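Local structure of glutathione s-transferase (Agrobacterium tumefaciens, 2YCD) at residues R24-G29 and L54-M59; A162-R167 and L201-R206; Y76-L81 and V90-Q95. The protein probably conjugates glutathione to electrophilic compounds, as a dimeric bacterial enzyme of the glutathione transferase superfamily that may take part in detoxifying herbicides. All blocks are in the same frame, centred on the assembly; numbering follows the deposited sequence.

Contacts 1 and 3 belong to the thioredoxin-like N-terminal domain, whereas contact 2 lies in the all-helical C-terminal domain. Contact 1 carries Pro26, Asp27 and Met59 of the pocket that holds S-(p-nitrobenzyl)glutathione. Contact 3 is further off, with the side chain of Tyr76 about 10 Å from the ligand, and it packs the hairpin 75-84 against helix 86-96 close to the second subunit. The centres of contacts 1 and 3 are about 23 Å apart. Contact 2 lies on the other side of the chain's centre from contact 1, about 32 Å between centres, with about 29 Å between the centres of contacts 2 and 3. None of the three touches another.

Contact 1 (R24-G29 and L54-M59); sequences RSPDGG and LSFEAM. With GTB (S-(p-nitrobenzyl)glutathione), chain B.
Phe56 reaches from the start of the short helix 56-59 toward the loop 24-29, and the carbonyl O of Arg24 lies 3.2 Å from its CZ. The oxygen meets the far end of the ring obliquely. With CG beside the backbone N and anti to the carbonyl carbon (chi1 -63°), the ring is directed back across the gap. A looser contact, this one apolar, brings Pro26 CD to the edge of the ring, near its plane, with CD and Phe56 CZ 4.3 Å apart.

Polar contact between the backbones is made through water: one molecule accepts from Arg24 N at 2.9 Å and donates to Leu54 O. This water also sits over the centre of one face of Phe56.

Each segment is braced from within. Ser55 is the N-cap of helix 56-59, its OG taking the N-H of Ala58 at 3.0 Å, a role suited to a short hydroxyl side chain. On the other side, residues Ser25 to Gly28 form a type I turn, and Asp27 OD1 closes an Asx turn by accepting from Gly29 N, which meets it from above the carboxylate plane. Asp27 OD2 is bonded to Leu32 N. Positive phi favours glycine at Gly28; at Gly29 a side chain would also be jammed against the carbonyl O of Gly28.

Both segments border the ligand. Asp27 CB lies 3.3 Å from nitro oxygen O41 and Pro26 O lies 3.1 Å from O42, while Met59 CE, on a chain bent at chi3 (51°), comes 3.5 Å from ligand O2. The protein thus meets the nitrobenzyl end through the turn and the glutathione part through the methyl end of Met59. A water bridge and one exposed aromatic ring imply a light surface junction, while the turn and the cap are consistent with a well-ordered backbone beside the pocket.

Contact 2 (A162-R167 and L201-R206); sequences AWLGDR and LAYVER
Leu164 and Tyr203 form the apolar part of this contact, Leu164 CD2 lying 3.9 Å from Tyr203 CB and approaching the root of the ring at an oblique angle. For Leu164, CG stands opposite the backbone N (chi1 -176°), which carries the branched end across to helix 198-208. Beside this pair Arg206 NH2 comes 3.2 Å from Arg167 O, but the angle is too poor for a hydrogen bond; Arg206 NH2 is instead hydrogen-bonded to Glu168 O. The chain of Arg206 bends at chi3 (-65°), folding the guanidinium back so that one face covers Tyr203 CA and NH2 lies at the edge of the tyrosine ring.

The next shell sets these groups in place. A type II' turn from Leu164 to Arg167, closed by Arg167 N to Leu164 O at 3.0 Å, ends the helix, and Gly165 suits its positive phi. Arg167 turns away toward Trp163, whose CZ2 lies over the centre of one face of the Arg167 guanidinium. Tyr203 OH bonds to Asp178, tying this buried tyrosine to helix 176-185. The contact therefore joins the C-terminal end of helix 142-164 to helix 198-208, with Met181, Ile182 and Leu185 of helix 176-185 packed on Tyr203.

Contact 3 (Y76-L81 and V90-Q95); sequences YEQGDL and VMHIAQ
The hairpin formed by strands 75-78 and 81-84 at one side of the thioredoxin-like sheet packs here on helix 86-96, which follows it in the chain. His92 projects from the helix toward the hairpin and is met on different sides. Leu81 CD2 lies over one face of its ring, 3.4 Å from His92 NE2, while Tyr76 OH lies at the ring edge, in plane, 3.8 Å from His92 CD2. The planes of the two aromatic rings are turned 75° to each other, an oblique pair. With CG of His92 anti to the backbone N (chi1 177°), the ring reaches across to the hairpin.

The polar atoms are joined in a chain. Tyr76 OH donates to Gln78 OE1 at 2.6 Å from above the carbonyl plane, and a water donates to the same OE1 at 2.6 Å and lies 2.8 Å from His92 NE2, in the plane of the ring. Two bonds thus grip the amide oxygen, while Gln78 NE2 bonds to Pro15 O. Ile93 CG1 adds an apolar touch to Tyr76. The type II' turn from Gln78 to Leu81 uses Gly79 at positive phi. Such a beta-beta-alpha ending, a hairpin followed by a helix laid against the sheet, is the C-terminal half of the thioredoxin fold in glutathione transferases.

Contact 1 (R24-G29 and L54-M59)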
loop_
_atom_site.group_PDB
_atom_site.type_symbol
_atom_site.label_atom_id
_atom_site.label_comp_id
_atom_site.label_asym_id
_atom_site.label_seq_id
_atom_site.Cartn_x
_atom_site.Cartn_y
_atom_site.Cartn_z
ATOM N N ARG A 24 -1.820 25.314 -2.317
ATOM C CA ARG A 24 -2.597 25.424 -3.558
ATOM C C ARG A 24 -2.712 24.058 -4.215
ATOM O O ARG A 24 -1.909 23.709 -5.076
ATOM C CB ARG A 24 -1.940 26.431 -4.520
ATOM C CG ARG A 24 -1.952 27.862 -4.000
ATOM C CD ARG A 24 -0.987 28.737 -4.784
ATOM N NE ARG A 24 -0.687 29.996 -4.104
ATOM C CZ ARG A 24 -1.355 31.134 -4.273
ATOM N NH1 ARG A 24 -2.384 31.203 -5.109
ATOM N NH2 ARG A 24 -0.985 32.213 -3.601
ATOM N N SER A 25 -3.716 23.283 -3.806
ATOM C CA SER A 25 -3.833 21.905 -4.274
ATOM C C SER A 25 -4.085 21.811 -5.771
ATOM O O SER A 25 -4.874 22.576 -6.320
ATOM C CB SER A 25 -4.945 21.175 -3.542
ATOM O OG SER A 25 -4.963 19.822 -3.942
ATOM N N PRO A 26 -3.419 20.853 -6.430
ATOM C CA PRO A 26 -3.605 20.669 -7.873
ATOM C C PRO A 26 -4.921 19.965 -8.211
ATOM O O PRO A 26 -5.174 19.683 -9.379
ATOM C CB PRO A 26 -2.402 19.806 -8.274
ATOM C CG PRO A 26 -2.027 19.063 -7.021
ATOM C CD PRO A 26 -2.338 20.014 -5.884
ATOM N N ASP A 27 -5.758 19.697 -7.213
ATOM C CA ASP A 27 -6.998 18.960 -7.448
ATOM C C ASP A 27 -8.238 19.816 -7.726
ATOM O O ASP A 27 -9.341 19.283 -7.879
ATOM C CB ASP A 27 -7.274 17.959 -6.311
ATOM C CG ASP A 27 -7.748 18.624 -5.024
ATOM O OD1 ASP A 27 -7.746 19.861 -4.929
ATOM O OD2 ASP A 27 -8.129 17.887 -4.102
ATOM N N GLY A 28 -8.069 21.133 -7.814
ATOM C CA GLY A 28 -9.180 22.018 -8.127
ATOM C C GLY A 28 -10.233 22.129 -7.029
ATOM O O GLY A 28 -11.349 22.570 -7.285
ATOM N N GLY A 29 -9.880 21.731 -5.813
ATOM C CA GLY A 29 -10.812 21.794 -4.702
ATOM C C GLY A 29 -11.717 20.575 -4.606
ATOM O O GLY A 29 -12.706 20.600 -3.885
ATOM N N LEU A 54 1.466 23.991 2.858
ATOM C CA LEU A 54 2.800 24.047 2.281
ATOM C C LEU A 54 2.742 24.446 0.822
ATOM O O LEU A 54 1.986 23.871 0.041
ATOM C CB LEU A 54 3.492 22.685 2.381
ATOM C CG LEU A 54 3.702 22.161 3.804
ATOM C CD1 LEU A 54 4.440 20.834 3.751
ATOM C CD2 LEU A 54 4.479 23.185 4.619
ATOM N N SER A 55 3.560 25.426 0.455
ATOM C CA SER A 55 3.751 25.752 -0.948
ATOM C C SER A 55 4.560 24.639 -1.598
ATOM O O SER A 55 5.227 23.860 -0.915
ATOM C CB SER A 55 4.485 27.094 -1.088
ATOM O OG SER A 55 5.831 26.992 -0.641
ATOM N N PHE A 56 4.504 24.552 -2.920
ATOM C CA PHE A 56 5.265 23.529 -3.629
ATOM C C PHE A 56 6.754 23.655 -3.335
ATOM O O PHE A 56 7.459 22.658 -3.217
ATOM C CB PHE A 56 5.006 23.607 -5.138
ATOM C CG PHE A 56 3.575 23.344 -5.515
ATOM C CD1 PHE A 56 2.991 22.116 -5.252
ATOM C CD2 PHE A 56 2.812 24.320 -6.129
ATOM C CE1 PHE A 56 1.678 21.869 -5.596
ATOM C CE2 PHE A 56 1.496 24.076 -6.476
ATOM C CZ PHE A 56 0.930 22.846 -6.208
ATOM N N GLU A 57 7.217 24.891 -3.194
ATOM C CA GLU A 57 8.614 25.151 -2.864
ATOM C C GLU A 57 8.951 24.706 -1.439
ATOM O O GLU A 57 10.002 24.133 -1.194
ATOM C CB GLU A 57 8.930 26.638 -3.034
ATOM C CG GLU A 57 8.864 27.138 -4.472
ATOM C CD GLU A 57 7.443 27.232 -5.025
ATOM O OE1 GLU A 57 6.484 27.454 -4.246
ATOM O OE2 GLU A 57 7.292 27.088 -6.257
ATOM N N ALA A 58 8.050 24.981 -0.499
ATOM C CA ALA A 58 8.257 24.578 0.890
ATOM C C ALA A 58 8.336 23.060 1.051
ATOM O O ALA A 58 9.081 22.555 1.881
ATOM C CB ALA A 58 7.153 25.141 1.774
ATOM N N MET A 59 7.570 22.330 0.244
ATOM C CA MET A 59 7.534 20.875 0.343
ATOM C C MET A 59 8.854 20.234 -0.050
ATOM O O MET A 59 9.138 19.094 0.333
ATOM C CB MET A 59 6.411 20.321 -0.530
ATOM C CG MET A 59 5.045 20.683 -0.021
ATOM S SD MET A 59 3.747 20.071 -1.095
ATOM C CE MET A 59 4.224 18.381 -1.236
HETATM N N1 GTB B . 2.162 6.917 -0.042
HETATM C CA1 GTB B . 1.954 8.333 0.293
HETATM C C1 GTB B . 0.719 8.489 1.142
HETATM O O11 GTB B . -0.257 7.756 0.874
HETATM O O12 GTB B . 0.708 9.344 2.061
HETATM C CB1 GTB B . 1.867 9.134 -1.016
HETATM C CG1 GTB B . 1.794 10.634 -0.739
HETATM C CD1 GTB B . 1.592 11.436 -2.010
HETATM O OE1 GTB B . 1.540 10.857 -3.096
HETATM N N2 GTB B . 1.463 12.752 -1.860
HETATM C CA2 GTB B . 1.246 13.652 -2.994
HETATM C C2 GTB B . 2.232 14.779 -3.006
HETATM O O2 GTB B . 2.628 15.305 -1.968
HETATM C CB2 GTB B . -0.128 14.330 -2.832
HETATM S SG2 GTB B . -1.508 13.244 -2.964
HETATM N N3 GTB B . 2.631 15.188 -4.213
HETATM C CA3 GTB B . 3.529 16.307 -4.448
HETATM C C3 GTB B . 4.890 15.907 -4.937
HETATM O O31 GTB B . 5.122 14.710 -5.197
HETATM O O32 GTB B . 5.731 16.828 -5.053
HETATM C "C'" GTB B . -1.537 12.690 -4.642
HETATM C "C1'" GTB B . -2.465 13.507 -5.505
HETATM C "C2'" GTB B . -1.973 14.577 -6.234
HETATM C "C3'" GTB B . -2.836 15.322 -7.036
HETATM C "C4'" GTB B . -4.186 14.986 -7.106
HETATM N N41 GTB B . -5.055 15.733 -7.923
HETATM O O41 GTB B . -6.225 15.392 -8.085
HETATM O O42 GTB B . -4.623 16.721 -8.486
HETATM C "C5'" GTB B . -4.668 13.907 -6.379
HETATM C "C6'" GTB B . -3.808 13.160 -5.580
HETATM O O HOH W 1 0.759 24.110 -2.684
#

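Contact 2 (A162-R167 and L201-R206)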
loop_
_atom_site.group_PDB
_atom_site.type_symbol
_atom_site.label_atom_id
_atom_site.label_comp_id
_atom_site.label_asym_id
_atom_site.label_seq_id
_atom_site.Cartn_x
_atom_site.Cartn_y
_atom_site.Cartn_z
ATOM N N ALA A 162 -17.897 -7.576 -8.070
ATOM C CA ALA A 162 -18.459 -8.901 -7.837
ATOM C C ALA A 162 -18.344 -9.247 -6.369
ATOM O O ALA A 162 -19.258 -9.818 -5.761
ATOM C CB ALA A 162 -17.745 -9.931 -8.680
ATOM N N TRP A 163 -17.212 -8.908 -5.776
ATOM C CA TRP A 163 -17.039 -9.234 -4.390
ATOM C C TRP A 163 -17.986 -8.411 -3.486
ATOM O O TRP A 163 -18.580 -8.945 -2.537
ATOM C CB TRP A 163 -15.561 -9.115 -3.989
ATOM C CG TRP A 163 -15.388 -9.548 -2.597
ATOM C CD1 TRP A 163 -15.093 -10.804 -2.138
ATOM C CD2 TRP A 163 -15.581 -8.730 -1.450
ATOM N NE1 TRP A 163 -15.075 -10.803 -0.766
ATOM C CE2 TRP A 163 -15.383 -9.542 -0.321
ATOM C CE3 TRP A 163 -15.922 -7.389 -1.267
ATOM C CZ2 TRP A 163 -15.490 -9.049 0.979
ATOM C CZ3 TRP A 163 -16.030 -6.913 0.018
ATOM C CH2 TRP A 163 -15.809 -7.731 1.120
ATOM N N LEU A 164 -18.148 -7.120 -3.781
ATOM C CA LEU A 164 -18.953 -6.258 -2.937
ATOM C C LEU A 164 -20.421 -6.684 -2.939
ATOM O O LEU A 164 -21.079 -6.620 -1.912
ATOM C CB LEU A 164 -18.814 -4.782 -3.353
ATOM C CG LEU A 164 -19.537 -3.763 -2.469
ATOM C CD1 LEU A 164 -18.826 -3.597 -1.111
ATOM C CD2 LEU A 164 -19.668 -2.421 -3.185
ATOM N N GLY A 165 -20.932 -7.110 -4.088
ATOM C CA GLY A 165 -22.341 -7.501 -4.159
ATOM C C GLY A 165 -23.260 -6.420 -3.608
ATOM O O GLY A 165 -23.183 -5.267 -4.046
ATOM N N ASP A 166 -24.114 -6.791 -2.649
ATOM C CA ASP A 166 -25.052 -5.862 -2.030
ATOM C C ASP A 166 -24.595 -5.372 -0.647
ATOM O O ASP A 166 -25.388 -4.810 0.111
ATOM C CB ASP A 166 -26.439 -6.525 -1.915
ATOM C CG ASP A 166 -27.524 -5.550 -1.506
ATOM O OD1 ASP A 166 -27.656 -4.499 -2.159
ATOM O OD2 ASP A 166 -28.248 -5.829 -0.525
ATOM N N ARG A 167 -23.323 -5.557 -0.319
ATOM C CA ARG A 167 -22.819 -5.093 0.976
ATOM C C ARG A 167 -22.904 -3.570 1.063
ATOM O O ARG A 167 -22.595 -2.876 0.084
ATOM C CB ARG A 167 -21.358 -5.518 1.164
ATOM C CG ARG A 167 -21.108 -7.029 1.256
ATOM C CD ARG A 167 -19.620 -7.342 1.148
ATOM N NE ARG A 167 -19.351 -8.779 1.167
ATOM C CZ ARG A 167 -18.798 -9.425 2.189
ATOM N NH1 ARG A 167 -18.433 -8.764 3.281
ATOM N NH2 ARG A 167 -18.597 -10.733 2.115
ATOM N N LEU A 201 -20.397 2.736 -7.819
ATOM C CA LEU A 201 -20.872 4.112 -7.813
ATOM C C LEU A 201 -21.723 4.392 -6.577
ATOM O O LEU A 201 -21.546 5.401 -5.902
ATOM C CB LEU A 201 -21.692 4.360 -9.074
ATOM C CG LEU A 201 -22.225 5.786 -9.220
ATOM C CD1 LEU A 201 -21.072 6.794 -9.185
ATOM C CD2 LEU A 201 -23.005 5.892 -10.523
ATOM N N ALA A 202 -22.659 3.496 -6.284
ATOM C CA ALA A 202 -23.541 3.659 -5.134
ATOM C C ALA A 202 -22.755 3.611 -3.825
ATOM O O ALA A 202 -23.072 4.330 -2.871
ATOM C CB ALA A 202 -24.647 2.585 -5.149
ATOM N N TYR A 203 -21.740 2.749 -3.787
ATOM C CA TYR A 203 -20.841 2.631 -2.635
ATOM C C TYR A 203 -20.097 3.957 -2.379
ATOM O O TYR A 203 -20.107 4.481 -1.271
ATOM C CB TYR A 203 -19.885 1.460 -2.891
ATOM C CG TYR A 203 -18.730 1.314 -1.914
ATOM C CD1 TYR A 203 -18.942 0.941 -0.599
ATOM C CD2 TYR A 203 -17.422 1.545 -2.329
ATOM C CE1 TYR A 203 -17.883 0.795 0.292
ATOM C CE2 TYR A 203 -16.356 1.394 -1.461
ATOM C CZ TYR A 203 -16.579 1.027 -0.156
ATOM O OH TYR A 203 -15.518 0.910 0.713
ATOM N N VAL A 204 -19.504 4.516 -3.422
ATOM C CA VAL A 204 -18.826 5.807 -3.300
ATOM C C VAL A 204 -19.815 6.883 -2.823
ATOM O O VAL A 204 -19.500 7.665 -1.924
ATOM C CB VAL A 204 -18.204 6.208 -4.637
ATOM C CG1 VAL A 204 -17.758 7.675 -4.613
ATOM C CG2 VAL A 204 -17.027 5.290 -4.954
ATOM N N GLU A 205 -21.011 6.919 -3.413
ATOM C CA GLU A 205 -22.012 7.897 -2.998
ATOM C C GLU A 205 -22.456 7.704 -1.545
ATOM O O GLU A 205 -22.697 8.695 -0.829
ATOM C CB GLU A 205 -23.220 7.933 -3.950
ATOM C CG GLU A 205 -22.879 8.424 -5.368
ATOM C CD GLU A 205 -22.250 9.812 -5.401
ATOM O OE1 GLU A 205 -22.561 10.638 -4.517
ATOM O OE2 GLU A 205 -21.441 10.081 -6.318
ATOM N N ARG A 206 -22.547 6.459 -1.085
ATOM C CA ARG A 206 -22.892 6.203 0.318
ATOM C C ARG A 206 -21.868 6.842 1.270
ATOM O O ARG A 206 -22.224 7.398 2.318
ATOM C CB ARG A 206 -22.989 4.700 0.601
ATOM C CG ARG A 206 -24.303 4.077 0.151
ATOM C CD ARG A 206 -24.554 2.726 0.828
ATOM N NE ARG A 206 -23.583 1.721 0.441
ATOM C CZ ARG A 206 -23.605 1.068 -0.711
ATOM N NH1 ARG A 206 -24.552 1.331 -1.616
ATOM N NH2 ARG A 206 -22.687 0.156 -0.965
#

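Contact 3 (Y76-L81 and V90-Q95)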
loop_
_atom_site.group_PDB
_atom_site.type_symbol
_atom_site.label_atom_id
_atom_site.label_comp_id
_atom_site.label_asym_id
_atom_site.label_seq_id
_atom_site.Cartn_x
_atom_site.Cartn_y
_atom_site.Cartn_z
ATOM N N TYR A 76 1.599 13.957 9.787
ATOM C CA TYR A 76 0.745 14.078 10.957
ATOM C C TYR A 76 1.666 14.289 12.152
ATOM O O TYR A 76 2.595 13.511 12.358
ATOM C CB TYR A 76 -0.036 12.768 11.100
ATOM C CG TYR A 76 -0.878 12.553 12.339
ATOM C CD1 TYR A 76 -0.301 12.110 13.532
ATOM C CD2 TYR A 76 -2.251 12.689 12.295
ATOM C CE1 TYR A 76 -1.082 11.858 14.652
ATOM C CE2 TYR A 76 -3.035 12.434 13.414
ATOM C CZ TYR A 76 -2.446 12.023 14.579
ATOM O OH TYR A 76 -3.248 11.782 15.678
ATOM N N GLU A 77 1.412 15.336 12.929
ATOM C CA GLU A 77 2.228 15.639 14.101
ATOM C C GLU A 77 1.336 15.807 15.299
ATOM O O GLU A 77 0.364 16.549 15.256
ATOM C CB GLU A 77 3.068 16.892 13.868
ATOM C CG GLU A 77 3.818 17.375 15.102
ATOM C CD GLU A 77 4.752 18.553 14.813
ATOM O OE1 GLU A 77 4.431 19.384 13.932
ATOM O OE2 GLU A 77 5.805 18.652 15.483
ATOM N N GLN A 78 1.675 15.113 16.380
ATOM C CA GLN A 78 0.902 15.189 17.611
ATOM C C GLN A 78 1.847 14.972 18.782
ATOM O O GLN A 78 2.319 13.858 19.029
ATOM C CB GLN A 78 -0.200 14.143 17.591
ATOM C CG GLN A 78 -1.186 14.267 18.730
ATOM C CD GLN A 78 -2.316 13.275 18.605
ATOM O OE1 GLN A 78 -2.141 12.186 18.051
ATOM N NE2 GLN A 78 -3.484 13.644 19.101
ATOM N N GLY A 79 2.157 16.052 19.486
ATOM C CA GLY A 79 3.196 15.960 20.502
ATOM C C GLY A 79 4.489 15.458 19.869
ATOM O O GLY A 79 4.940 16.001 18.848
ATOM N N ASP A 80 5.081 14.422 20.460
ATOM C CA ASP A 80 6.358 13.900 19.998
ATOM C C ASP A 80 6.207 13.004 18.786
ATOM O O ASP A 80 7.202 12.649 18.159
ATOM C CB ASP A 80 7.049 13.091 21.107
ATOM C CG ASP A 80 7.651 13.957 22.197
ATOM O OD1 ASP A 80 7.780 15.170 21.994
ATOM O OD2 ASP A 80 8.013 13.389 23.248
ATOM N N LEU A 81 4.974 12.612 18.486
ATOM C CA LEU A 81 4.727 11.676 17.390
ATOM C C LEU A 81 4.652 12.397 16.050
ATOM O O LEU A 81 3.879 13.341 15.886
ATOM C CB LEU A 81 3.419 10.903 17.604
ATOM C CG LEU A 81 3.062 9.883 16.509
ATOM C CD1 LEU A 81 4.110 8.793 16.370
ATOM C CD2 LEU A 81 1.705 9.263 16.777
ATOM N N VAL A 90 -4.323 7.085 8.927
ATOM C CA VAL A 90 -5.668 6.560 9.142
ATOM C C VAL A 90 -5.658 5.375 10.103
ATOM O O VAL A 90 -6.467 5.343 11.038
ATOM C CB VAL A 90 -6.350 6.232 7.809
ATOM C CG1 VAL A 90 -7.647 5.465 8.028
ATOM C CG2 VAL A 90 -6.610 7.531 7.016
ATOM N N MET A 91 -4.696 4.461 9.956
ATOM C CA MET A 91 -4.588 3.332 10.883
ATOM C C MET A 91 -4.435 3.799 12.329
ATOM O O MET A 91 -5.117 3.317 13.231
ATOM C CB MET A 91 -3.405 2.438 10.497
ATOM C CG MET A 91 -3.325 1.168 11.324
ATOM S SD MET A 91 -4.645 0.010 10.930
ATOM C CE MET A 91 -3.936 -0.814 9.513
ATOM N N HIS A 92 -3.522 4.738 12.551
ATOM C CA HIS A 92 -3.269 5.259 13.894
ATOM C C HIS A 92 -4.498 5.898 14.520
ATOM O O HIS A 92 -4.815 5.642 15.697
ATOM C CB HIS A 92 -2.097 6.251 13.867
ATOM C CG HIS A 92 -1.803 6.886 15.193
ATOM N ND1 HIS A 92 -1.211 6.200 16.230
ATOM C CD2 HIS A 92 -2.030 8.141 15.647
ATOM C CE1 HIS A 92 -1.063 7.013 17.263
ATOM N NE2 HIS A 92 -1.562 8.191 16.941
ATOM N N ILE A 93 -5.188 6.723 13.748
ATOM C CA ILE A 93 -6.431 7.340 14.203
ATOM C C ILE A 93 -7.449 6.253 14.572
ATOM O O ILE A 93 -8.087 6.319 15.635
ATOM C CB ILE A 93 -6.991 8.278 13.111
ATOM C CG1 ILE A 93 -6.028 9.454 12.898
ATOM C CG2 ILE A 93 -8.393 8.816 13.502
ATOM C CD1 ILE A 93 -6.221 10.223 11.571
ATOM N N ALA A 94 -7.585 5.253 13.708
ATOM C CA ALA A 94 -8.552 4.177 13.905
ATOM C C ALA A 94 -8.215 3.276 15.094
ATOM O O ALA A 94 -9.112 2.650 15.668
ATOM C CB ALA A 94 -8.651 3.333 12.645
ATOM N N GLN A 95 -6.934 3.180 15.452
ATOM C CA GLN A 95 -6.510 2.294 16.538
ATOM C C GLN A 95 -6.748 2.927 17.909
ATOM O O GLN A 95 -6.858 2.217 18.912
ATOM C CB GLN A 95 -5.027 1.908 16.389
ATOM C CG GLN A 95 -4.686 1.014 15.189
ATOM C CD GLN A 95 -4.996 -0.465 15.408
ATOM O OE1 GLN A 95 -5.417 -0.870 16.487
ATOM N NE2 GLN A 95 -4.785 -1.275 14.371
HETATM O O HOH W 2 -1.165 9.991 19.025
#